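Local coordinates for beta-galacturonidase (Eisenbergiella tayi, PDB 6NCW), which hydrolyses beta-linked galacturonides as a glycoside hydrolase of family 2 and may also act on beta-glucuronides, at residues P129-Y135 with V515-W521; E279-Q283 with D536-R540; E333-L339 with L376-A380. All blocks are in the same frame, centred on the assembly; numbering follows the deposited sequence.

Interaction 1. Residues P129-Y135 with V515-W521; sequences PNDYQSY and VRVCDSW
With chi1 at -79°, W521 holds CG beside its own backbone N and lays its indole against the N130-D131 peptide; C518, turned likewise (chi1 -69°), carries SG to the backbone of N130. The geometry bears this out on one ring face: N130 C lies 3.4 Å from W521 NE1, and D131 CB stands 3.8 Å from the centroid of the W521 six-membered ring, 8° off its normal, a CH-pi contact over the face. The D131 carboxylate runs nearly parallel to the indole, and its OD2 touches V517 CG1 at 3.3 Å. Two bonds join N130 to C518: C518 N donates a hydrogen bond to N130 O at 3.3 Å, and N130 N points at C518 SG from 3.5 Å. Within its own segment, N130 OD1 accepts from D131 N at 2.9 Å, tying the asparagine amide to the next peptide. Outside the pair, D131 OD2 forms a salt bridge with R525, and D131 OD1 bonds N530 and a glycerol. D131 is a galacturonate-binding residue, and the loop between strands 109-117 and 142-147 brings it from the N-terminal beta-sandwich against the TIM barrel, an arrangement consistent with the composite substrate pocket of family 2 glycosidases.

Interaction 2. Residues E279-Q283 with D536-R540; sequences EDHPQ and DEYRR
The chain through D280 and H281 is extended before it bends at P282, and it faces a type I beta turn from D536 to R539, with the CA atoms of H281 and E537 nearest across the pair. R539 N closes that turn on D536 O at 2.8 Å, and R539 itself takes a left-handed backbone conformation. Its guanidinium group makes the hydrogen bonds across the contact: NH2 reaches D280 O at 2.9 Å and NH1 reaches the same oxygen at 3.2 Å, both with D280 O in the guanidinium plane. NH1 also donates to E537 O at 3.0 Å, so the group is fixed to both segments, while H281 CD2 lies over its face, 3.9 Å from R539 CZ. P282 supplies the apolar part, its CG 3.4 Å from Y538 CE1 and its CD pressed on E537 O. The imidazole is held in turn by Q283 N, which bonds H281 ND1 at 2.9 Å. R539 NE adds a salt bridge to D296 of helix 290-302, and H281 NE2 bonds Q283 of the third subunit. The contact thus joins the loop running from strand 268-276 to helix 290-302 with the one running from strand 529-530 to helix 544-553.

Interaction 3. Residues E333-L339 with L376-A380; sequences ENHARGL and LNECA. With GOL (glycerol), chain G.
A336 and L339 pack against L376 and C379 on the buried side of this contact, whereas R337 and E378 border a partly exposed side occupied by glycerol. The close packing shows in A336 CB, 3.7 Å from L376 CD2, and in L339 CB, 3.9 Å from C379 SG; helices 341-344, 349-364 and 384-400 cover this side. N334 OD1 takes L376 N on a lone pair in its carbonyl plane at 2.9 Å. A water accepts from N377 N and lies within hydrogen-bonding distance of N334 O and A336 O, with more acceptors around it than it has protons. At the seam between the two sides, G338 N bonds N377 O at 2.9 Å and almost straight (173°), tying the type II turn L376-C379 to the other loop through the carbonyl of N377.

Toward the pocket direct contacts are fewer. R337 and N377 run side by side, both with CG anti to the backbone N (chi1 180° and 175°); R337 CG lies against N377 ND2, and both side chains reach the glycerol: R337 NE meets O2 at 2.8 Å, R337 NH2 meets O3 at 2.9 Å, and N377 ND2 meets O1 at 2.8 Å. E378 OE1 lies 4.0 Å from R337 NH2, well out of the guanidinium plane, a long salt bridge of charge alone, while E378 OE2 is hydrogen-bonded to N428 ND2. N377 OD1 is bonded by R309 and N428, which orients ND2 toward the pocket. Donors of R337 and N377, both galacturonate-binding residues, converge on a glycerol that H312, E465 and D131 also bond, consistent with a site that binds the hydroxyls of galacturonate.

Interactions 1 and 3 share one substrate pocket: N130 ND2 bonds R337 O, Y132 OH bonds H335 NE2, and D131 and R337 hydrogen-bond the same glycerol. Interaction 3 is buried and joins loops following adjacent barrel strands, whereas interaction 1 brings a loop of the N-terminal domain onto the barrel and is only partly buried. Interaction 2 is buried but lies at the interface with the third subunit; it touches interaction 1 through D280, which meets Y135 and R516. An arginine gripping a carbonyl and a proline packed on a tyrosine make up 279-283 with 536-540, an indole face and a thiol dominate 129-135 with 515-521, and 333-339 with 376-380 combines apolar packing with ligand-directed donors.

Interaction 1. Residues P129-Y135 with V515-W521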
loop_
_atom_site.group_PDB
_atom_site.type_symbol
_atom_site.label_atom_id
_atom_site.label_comp_id
_atom_site.label_asym_id
_atom_site.label_seq_id
_atom_site.Cartn_x
_atom_site.Cartn_y
_atom_site.Cartn_z
ATOM N N PRO A 129 -5.865 19.627 22.250
ATOM C CA PRO A 129 -5.661 18.309 21.639
ATOM C C PRO A 129 -7.024 17.756 21.262
ATOM O O PRO A 129 -7.945 17.750 22.079
ATOM C CB PRO A 129 -4.986 17.492 22.750
ATOM C CG PRO A 129 -4.364 18.563 23.671
ATOM C CD PRO A 129 -5.380 19.653 23.644
ATOM N N ASN A 130 -7.180 17.395 19.991
ATOM C CA ASN A 130 -8.511 17.119 19.474
ATOM C C ASN A 130 -8.404 16.197 18.262
ATOM O O ASN A 130 -7.307 15.869 17.792
ATOM C CB ASN A 130 -9.229 18.425 19.124
ATOM C CG ASN A 130 -10.719 18.392 19.483
ATOM O OD1 ASN A 130 -11.371 17.328 19.480
ATOM N ND2 ASN A 130 -11.259 19.559 19.809
ATOM N N ASP A 131 -9.577 15.805 17.744
ATOM C CA ASP A 131 -9.725 14.918 16.586
ATOM C C ASP A 131 -9.571 15.658 15.253
ATOM O O ASP A 131 -10.289 15.390 14.279
ATOM C CB ASP A 131 -11.079 14.206 16.680
ATOM C CG ASP A 131 -11.191 12.990 15.734
ATOM O OD1 ASP A 131 -12.295 12.670 15.270
ATOM O OD2 ASP A 131 -10.178 12.343 15.449
ATOM N N TYR A 132 -8.638 16.604 15.204
ATOM C CA TYR A 132 -8.196 17.316 14.015
ATOM C C TYR A 132 -6.986 18.139 14.447
ATOM O O TYR A 132 -6.772 18.370 15.642
ATOM C CB TYR A 132 -9.299 18.224 13.416
ATOM C CG TYR A 132 -9.770 19.337 14.354
ATOM C CD1 TYR A 132 -10.688 19.062 15.373
ATOM C CD2 TYR A 132 -9.302 20.657 14.220
ATOM C CE1 TYR A 132 -11.130 20.058 16.232
ATOM C CE2 TYR A 132 -9.739 21.661 15.075
ATOM C CZ TYR A 132 -10.646 21.345 16.086
ATOM O OH TYR A 132 -11.088 22.301 16.950
ATOM N N GLN A 133 -6.214 18.596 13.474
ATOM C CA GLN A 133 -4.920 19.208 13.758
ATOM C C GLN A 133 -5.066 20.719 13.926
ATOM O O GLN A 133 -5.809 21.364 13.179
ATOM C CB GLN A 133 -3.923 18.894 12.636
ATOM C CG GLN A 133 -2.527 19.550 12.797
ATOM C CD GLN A 133 -1.770 19.044 14.024
ATOM O OE1 GLN A 133 -2.062 19.423 15.159
ATOM N NE2 GLN A 133 -0.803 18.178 13.795
ATOM N N SER A 134 -4.369 21.278 14.928
ATOM C CA SER A 134 -4.217 22.738 15.075
ATOM C C SER A 134 -2.868 23.112 14.482
ATOM O O SER A 134 -1.834 22.929 15.129
ATOM C CB SER A 134 -4.287 23.174 16.538
ATOM O OG SER A 134 -5.611 23.075 17.026
ATOM N N TYR A 135 -2.872 23.642 13.254
ATOM C CA TYR A 135 -1.634 23.928 12.549
ATOM C C TYR A 135 -1.015 25.226 13.077
ATOM O O TYR A 135 -1.582 25.917 13.911
ATOM C CB TYR A 135 -1.880 23.999 11.036
ATOM C CG TYR A 135 -2.246 22.650 10.396
ATOM C CD1 TYR A 135 -3.579 22.255 10.226
ATOM C CD2 TYR A 135 -1.249 21.761 9.995
ATOM C CE1 TYR A 135 -3.896 20.992 9.649
ATOM C CE2 TYR A 135 -1.549 20.535 9.417
ATOM C CZ TYR A 135 -2.869 20.150 9.255
ATOM O OH TYR A 135 -3.121 18.912 8.694
ATOM N N VAL A 515 -8.326 12.899 7.564
ATOM C CA VAL A 515 -7.834 14.146 8.163
ATOM C C VAL A 515 -6.798 13.818 9.232
ATOM O O VAL A 515 -7.026 12.929 10.060
ATOM C CB VAL A 515 -8.971 14.970 8.804
ATOM C CG1 VAL A 515 -8.400 16.179 9.556
ATOM C CG2 VAL A 515 -10.035 15.389 7.751
ATOM N N ARG A 516 -5.679 14.557 9.237
ATOM C CA ARG A 516 -4.677 14.419 10.291
ATOM C C ARG A 516 -5.262 14.886 11.620
ATOM O O ARG A 516 -5.975 15.889 11.673
ATOM C CB ARG A 516 -3.423 15.231 9.925
ATOM C CG ARG A 516 -2.361 15.360 11.039
ATOM C CD ARG A 516 -1.622 14.027 11.309
ATOM N NE ARG A 516 -0.785 13.658 10.160
ATOM C CZ ARG A 516 -0.450 12.422 9.815
ATOM N NH1 ARG A 516 -0.925 11.373 10.499
ATOM N NH2 ARG A 516 0.343 12.238 8.761
ATOM N N VAL A 517 -4.968 14.154 12.703
ATOM C CA VAL A 517 -5.430 14.515 14.048
ATOM C C VAL A 517 -4.262 14.641 15.030
ATOM O O VAL A 517 -3.100 14.415 14.668
ATOM C CB VAL A 517 -6.455 13.493 14.576
ATOM C CG1 VAL A 517 -7.673 13.425 13.630
ATOM C CG2 VAL A 517 -5.802 12.145 14.715
ATOM N N CYS A 518 -4.565 14.996 16.281
ATOM C CA CYS A 518 -3.527 15.224 17.271
ATOM C C CYS A 518 -2.971 13.906 17.793
ATOM O O CYS A 518 -3.670 12.893 17.879
ATOM C CB CYS A 518 -4.054 16.077 18.433
ATOM S SG CYS A 518 -4.425 17.830 17.953
ATOM N N ASP A 519 -1.695 13.943 18.161
ATOM C CA ASP A 519 -0.999 12.747 18.623
ATOM C C ASP A 519 -1.719 12.068 19.779
ATOM O O ASP A 519 -1.678 10.832 19.893
ATOM C CB ASP A 519 0.431 13.114 19.045
ATOM C CG ASP A 519 1.292 13.623 17.876
ATOM O OD1 ASP A 519 1.079 13.198 16.701
ATOM O OD2 ASP A 519 2.206 14.453 18.144
ATOM N N SER A 520 -2.404 12.836 20.631
ATOM C CA SER A 520 -3.061 12.208 21.781
ATOM C C SER A 520 -4.229 11.302 21.392
ATOM O O SER A 520 -4.700 10.542 22.238
ATOM C CB SER A 520 -3.566 13.271 22.759
ATOM O OG SER A 520 -4.526 14.093 22.121
ATOM N N TRP A 521 -4.736 11.401 20.162
ATOM C CA TRP A 521 -5.849 10.584 19.700
ATOM C C TRP A 521 -5.412 9.295 19.008
ATOM O O TRP A 521 -6.280 8.529 18.557
ATOM C CB TRP A 521 -6.743 11.405 18.757
ATOM C CG TRP A 521 -7.668 12.324 19.520
ATOM C CD1 TRP A 521 -7.314 13.392 20.280
ATOM C CD2 TRP A 521 -9.086 12.211 19.612
ATOM N NE1 TRP A 521 -8.430 13.960 20.845
ATOM C CE2 TRP A 521 -9.532 13.239 20.457
ATOM C CE3 TRP A 521 -10.026 11.316 19.075
ATOM C CZ2 TRP A 521 -10.877 13.422 20.760
ATOM C CZ3 TRP A 521 -11.352 11.487 19.381
ATOM C CH2 TRP A 521 -11.771 12.533 20.217
#

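Interaction 2. Residues E279-Q283 with D536-R540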
loop_
_atom_site.group_PDB
_atom_site.type_symbol
_atom_site.label_atom_id
_atom_site.label_comp_id
_atom_site.label_asym_id
_atom_site.label_seq_id
_atom_site.Cartn_x
_atom_site.Cartn_y
_atom_site.Cartn_z
ATOM N N GLU A 279 -10.951 21.555 6.633
ATOM C CA GLU A 279 -9.851 22.190 5.906
ATOM C C GLU A 279 -8.566 21.434 6.255
ATOM O O GLU A 279 -7.828 21.801 7.177
ATOM C CB GLU A 279 -9.747 23.673 6.255
ATOM C CG GLU A 279 -10.970 24.508 5.786
ATOM C CD GLU A 279 -10.791 26.034 6.001
ATOM O OE1 GLU A 279 -11.395 26.839 5.239
ATOM O OE2 GLU A 279 -10.063 26.416 6.944
ATOM N N ASP A 280 -8.300 20.341 5.535
ATOM C CA ASP A 280 -7.092 19.569 5.800
ATOM C C ASP A 280 -6.609 18.903 4.517
ATOM O O ASP A 280 -7.417 18.458 3.695
ATOM C CB ASP A 280 -7.344 18.529 6.890
ATOM C CG ASP A 280 -6.048 17.939 7.451
ATOM O OD1 ASP A 280 -5.667 16.830 7.013
ATOM O OD2 ASP A 280 -5.411 18.593 8.323
ATOM N N HIS A 281 -5.288 18.836 4.349
ATOM C CA HIS A 281 -4.717 18.276 3.127
ATOM C C HIS A 281 -3.280 17.905 3.444
ATOM O O HIS A 281 -2.619 18.637 4.196
ATOM C CB HIS A 281 -4.784 19.285 1.973
ATOM C CG HIS A 281 -4.260 18.780 0.665
ATOM N ND1 HIS A 281 -2.922 18.538 0.438
ATOM C CD2 HIS A 281 -4.894 18.517 -0.504
ATOM C CE1 HIS A 281 -2.755 18.139 -0.811
ATOM N NE2 HIS A 281 -3.937 18.103 -1.398
ATOM N N PRO A 282 -2.769 16.795 2.905
ATOM C CA PRO A 282 -1.443 16.306 3.317
ATOM C C PRO A 282 -0.288 17.194 2.908
ATOM O O PRO A 282 0.768 17.108 3.540
ATOM C CB PRO A 282 -1.339 14.931 2.647
ATOM C CG PRO A 282 -2.506 14.811 1.757
ATOM C CD PRO A 282 -3.555 15.772 2.206
ATOM N N GLN A 283 -0.431 18.026 1.874
ATOM C CA GLN A 283 0.639 18.932 1.477
ATOM C C GLN A 283 0.413 20.356 1.944
ATOM O O GLN A 283 1.378 21.116 2.058
ATOM C CB GLN A 283 0.802 18.987 -0.044
ATOM C CG GLN A 283 1.356 17.753 -0.724
ATOM C CD GLN A 283 1.451 17.995 -2.216
ATOM O OE1 GLN A 283 0.496 17.766 -2.943
ATOM N NE2 GLN A 283 2.579 18.543 -2.667
ATOM N N ASP A 536 -9.454 9.200 0.522
ATOM C CA ASP A 536 -8.385 9.275 1.515
ATOM C C ASP A 536 -7.752 10.674 1.514
ATOM O O ASP A 536 -8.212 11.594 0.824
ATOM C CB ASP A 536 -7.362 8.151 1.314
ATOM C CG ASP A 536 -6.367 8.390 0.186
ATOM O OD1 ASP A 536 -6.531 9.296 -0.668
ATOM O OD2 ASP A 536 -5.374 7.624 0.159
ATOM N N GLU A 537 -6.704 10.862 2.324
ATOM C CA GLU A 537 -6.152 12.212 2.444
ATOM C C GLU A 537 -5.587 12.693 1.117
ATOM O O GLU A 537 -5.536 13.897 0.890
ATOM C CB GLU A 537 -5.092 12.296 3.557
ATOM C CG GLU A 537 -3.811 11.450 3.346
ATOM C CD GLU A 537 -3.964 10.012 3.844
ATOM O OE1 GLU A 537 -5.109 9.504 3.852
ATOM O OE2 GLU A 537 -2.942 9.388 4.237
ATOM N N TYR A 538 -5.222 11.784 0.209
ATOM C CA TYR A 538 -4.756 12.178 -1.106
ATOM C C TYR A 538 -5.879 12.219 -2.127
ATOM O O TYR A 538 -5.600 12.254 -3.322
ATOM C CB TYR A 538 -3.621 11.267 -1.568
ATOM C CG TYR A 538 -2.418 11.375 -0.653
ATOM C CD1 TYR A 538 -1.607 12.500 -0.690
ATOM C CD2 TYR A 538 -2.106 10.364 0.256
ATOM C CE1 TYR A 538 -0.505 12.626 0.152
ATOM C CE2 TYR A 538 -1.005 10.472 1.113
ATOM C CZ TYR A 538 -0.209 11.630 1.046
ATOM O OH TYR A 538 0.880 11.800 1.870
ATOM N N ARG A 539 -7.134 12.243 -1.668
ATOM C CA ARG A 539 -8.334 12.402 -2.490
ATOM C C ARG A 539 -8.572 11.202 -3.411
ATOM O O ARG A 539 -9.247 11.329 -4.450
ATOM C CB ARG A 539 -8.303 13.712 -3.301
ATOM C CG ARG A 539 -8.838 14.952 -2.542
ATOM C CD ARG A 539 -8.114 15.206 -1.213
ATOM N NE ARG A 539 -8.601 16.417 -0.560
ATOM C CZ ARG A 539 -8.249 16.836 0.661
ATOM N NH1 ARG A 539 -7.373 16.162 1.403
ATOM N NH2 ARG A 539 -8.776 17.955 1.138
ATOM N N ARG A 540 -8.028 10.039 -3.050
ATOM C CA ARG A 540 -8.233 8.803 -3.804
ATOM C C ARG A 540 -9.538 8.151 -3.359
ATOM O O ARG A 540 -9.757 7.978 -2.155
ATOM C CB ARG A 540 -7.070 7.838 -3.603
ATOM C CG ARG A 540 -5.726 8.387 -4.119
ATOM C CD ARG A 540 -4.590 7.358 -3.937
ATOM N NE ARG A 540 -4.226 7.152 -2.525
ATOM C CZ ARG A 540 -3.134 6.511 -2.128
ATOM N NH1 ARG A 540 -2.306 5.994 -3.037
ATOM N NH2 ARG A 540 -2.888 6.360 -0.829
HETATM O O HOH W 1 -6.265 15.416 4.575
#

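Interaction 3. Residues E333-L339 with L376-A380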
loop_
_atom_site.group_PDB
_atom_site.type_symbol
_atom_site.label_atom_id
_atom_site.label_comp_id
_atom_site.label_asym_id
_atom_site.label_seq_id
_atom_site.Cartn_x
_atom_site.Cartn_y
_atom_site.Cartn_z
ATOM N N GLU A 333 -20.265 26.613 11.137
ATOM C CA GLU A 333 -20.358 26.630 12.594
ATOM C C GLU A 333 -19.157 27.341 13.211
ATOM O O GLU A 333 -18.120 27.510 12.570
ATOM C CB GLU A 333 -20.491 25.206 13.175
ATOM C CG GLU A 333 -19.366 24.218 12.816
ATOM C CD GLU A 333 -19.731 22.793 13.232
ATOM O OE1 GLU A 333 -18.816 21.990 13.545
ATOM O OE2 GLU A 333 -20.949 22.478 13.232
ATOM N N ASN A 334 -19.315 27.772 14.469
ATOM C CA ASN A 334 -18.204 28.370 15.193
ATOM C C ASN A 334 -17.179 27.295 15.563
ATOM O O ASN A 334 -17.417 26.093 15.417
ATOM C CB ASN A 334 -18.690 29.136 16.435
ATOM C CG ASN A 334 -19.202 28.240 17.573
ATOM O OD1 ASN A 334 -19.625 27.096 17.381
ATOM N ND2 ASN A 334 -19.181 28.788 18.778
ATOM N N HIS A 335 -16.009 27.744 16.007
ATOM C CA HIS A 335 -14.902 26.822 16.237
ATOM C C HIS A 335 -15.052 26.180 17.611
ATOM O O HIS A 335 -14.756 26.805 18.632
ATOM C CB HIS A 335 -13.561 27.530 16.114
ATOM C CG HIS A 335 -12.408 26.640 16.452
ATOM N ND1 HIS A 335 -11.201 27.118 16.910
ATOM C CD2 HIS A 335 -12.291 25.291 16.420
ATOM C CE1 HIS A 335 -10.381 26.100 17.131
ATOM N NE2 HIS A 335 -11.020 24.979 16.840
ATOM N N ALA A 336 -15.508 24.924 17.634
ATOM C CA ALA A 336 -15.613 24.129 18.853
ATOM C C ALA A 336 -15.864 22.671 18.472
ATOM O O ALA A 336 -16.660 22.403 17.567
ATOM C CB ALA A 336 -16.748 24.643 19.743
ATOM N N ARG A 337 -15.216 21.732 19.169
ATOM C CA ARG A 337 -15.519 20.314 18.951
ATOM C C ARG A 337 -15.295 19.498 20.221
ATOM O O ARG A 337 -14.157 19.381 20.695
ATOM C CB ARG A 337 -14.683 19.724 17.809
ATOM C CG ARG A 337 -14.972 18.238 17.566
ATOM C CD ARG A 337 -13.687 17.344 17.313
ATOM N NE ARG A 337 -14.087 15.945 17.464
ATOM C CZ ARG A 337 -14.201 15.309 18.630
ATOM N NH1 ARG A 337 -13.872 15.905 19.774
ATOM N NH2 ARG A 337 -14.632 14.058 18.646
ATOM N N GLY A 338 -16.374 18.910 20.738
ATOM C CA GLY A 338 -16.266 17.865 21.744
ATOM C C GLY A 338 -15.819 18.339 23.109
ATOM O O GLY A 338 -15.225 17.565 23.867
ATOM N N LEU A 339 -16.057 19.603 23.438
ATOM C CA LEU A 339 -15.508 20.158 24.663
ATOM C C LEU A 339 -16.372 19.733 25.842
ATOM O O LEU A 339 -17.602 19.865 25.805
ATOM C CB LEU A 339 -15.405 21.680 24.568
ATOM C CG LEU A 339 -14.450 22.147 23.454
ATOM C CD1 LEU A 339 -14.541 23.641 23.235
ATOM C CD2 LEU A 339 -13.006 21.745 23.747
ATOM N N LEU A 376 -20.970 24.831 18.663
ATOM C CA LEU A 376 -20.645 23.932 19.775
ATOM C C LEU A 376 -20.921 22.464 19.443
ATOM O O LEU A 376 -21.609 21.747 20.184
ATOM C CB LEU A 376 -21.409 24.350 21.031
ATOM C CG LEU A 376 -21.141 25.768 21.530
ATOM C CD1 LEU A 376 -21.920 25.987 22.827
ATOM C CD2 LEU A 376 -19.627 26.031 21.700
ATOM N N ASN A 377 -20.352 22.016 18.325
ATOM C CA ASN A 377 -20.398 20.611 17.946
ATOM C C ASN A 377 -20.002 19.694 19.101
ATOM O O ASN A 377 -18.897 19.797 19.640
ATOM C CB ASN A 377 -19.479 20.371 16.746
ATOM C CG ASN A 377 -19.391 18.902 16.384
ATOM O OD1 ASN A 377 -20.253 18.376 15.670
ATOM N ND2 ASN A 377 -18.355 18.221 16.894
ATOM N N GLU A 378 -20.921 18.801 19.476
ATOM C CA GLU A 378 -20.697 17.775 20.495
ATOM C C GLU A 378 -20.166 18.346 21.817
ATOM O O GLU A 378 -19.418 17.683 22.537
ATOM C CB GLU A 378 -19.756 16.683 19.973
ATOM C CG GLU A 378 -20.356 15.872 18.827
ATOM C CD GLU A 378 -19.629 14.553 18.590
ATOM O OE1 GLU A 378 -18.563 14.331 19.219
ATOM O OE2 GLU A 378 -20.129 13.737 17.771
ATOM N N CYS A 379 -20.551 19.563 22.173
ATOM C CA CYS A 379 -20.168 20.087 23.478
ATOM C C CYS A 379 -21.186 19.621 24.528
ATOM O O CYS A 379 -22.040 18.763 24.259
ATOM C CB CYS A 379 -19.971 21.599 23.385
ATOM S SG CYS A 379 -18.545 22.001 22.301
ATOM N N ALA A 380 -21.080 20.135 25.759
ATOM C CA ALA A 380 -21.766 19.512 26.902
ATOM C C ALA A 380 -23.203 20.033 27.062
ATOM O O ALA A 380 -23.570 20.646 28.068
ATOM C CB ALA A 380 -20.954 19.719 28.176
HETATM C C1 GOL G . -17.203 14.587 16.083
HETATM O O1 GOL G . -18.164 15.584 15.914
HETATM C C2 GOL G . -16.249 14.588 14.842
HETATM O O2 GOL G . -15.244 15.528 14.953
HETATM C C3 GOL G . -15.612 13.176 14.813
HETATM O O3 GOL G . -14.712 13.068 15.914
HETATM O O HOH W 2 -18.911 23.999 16.582
#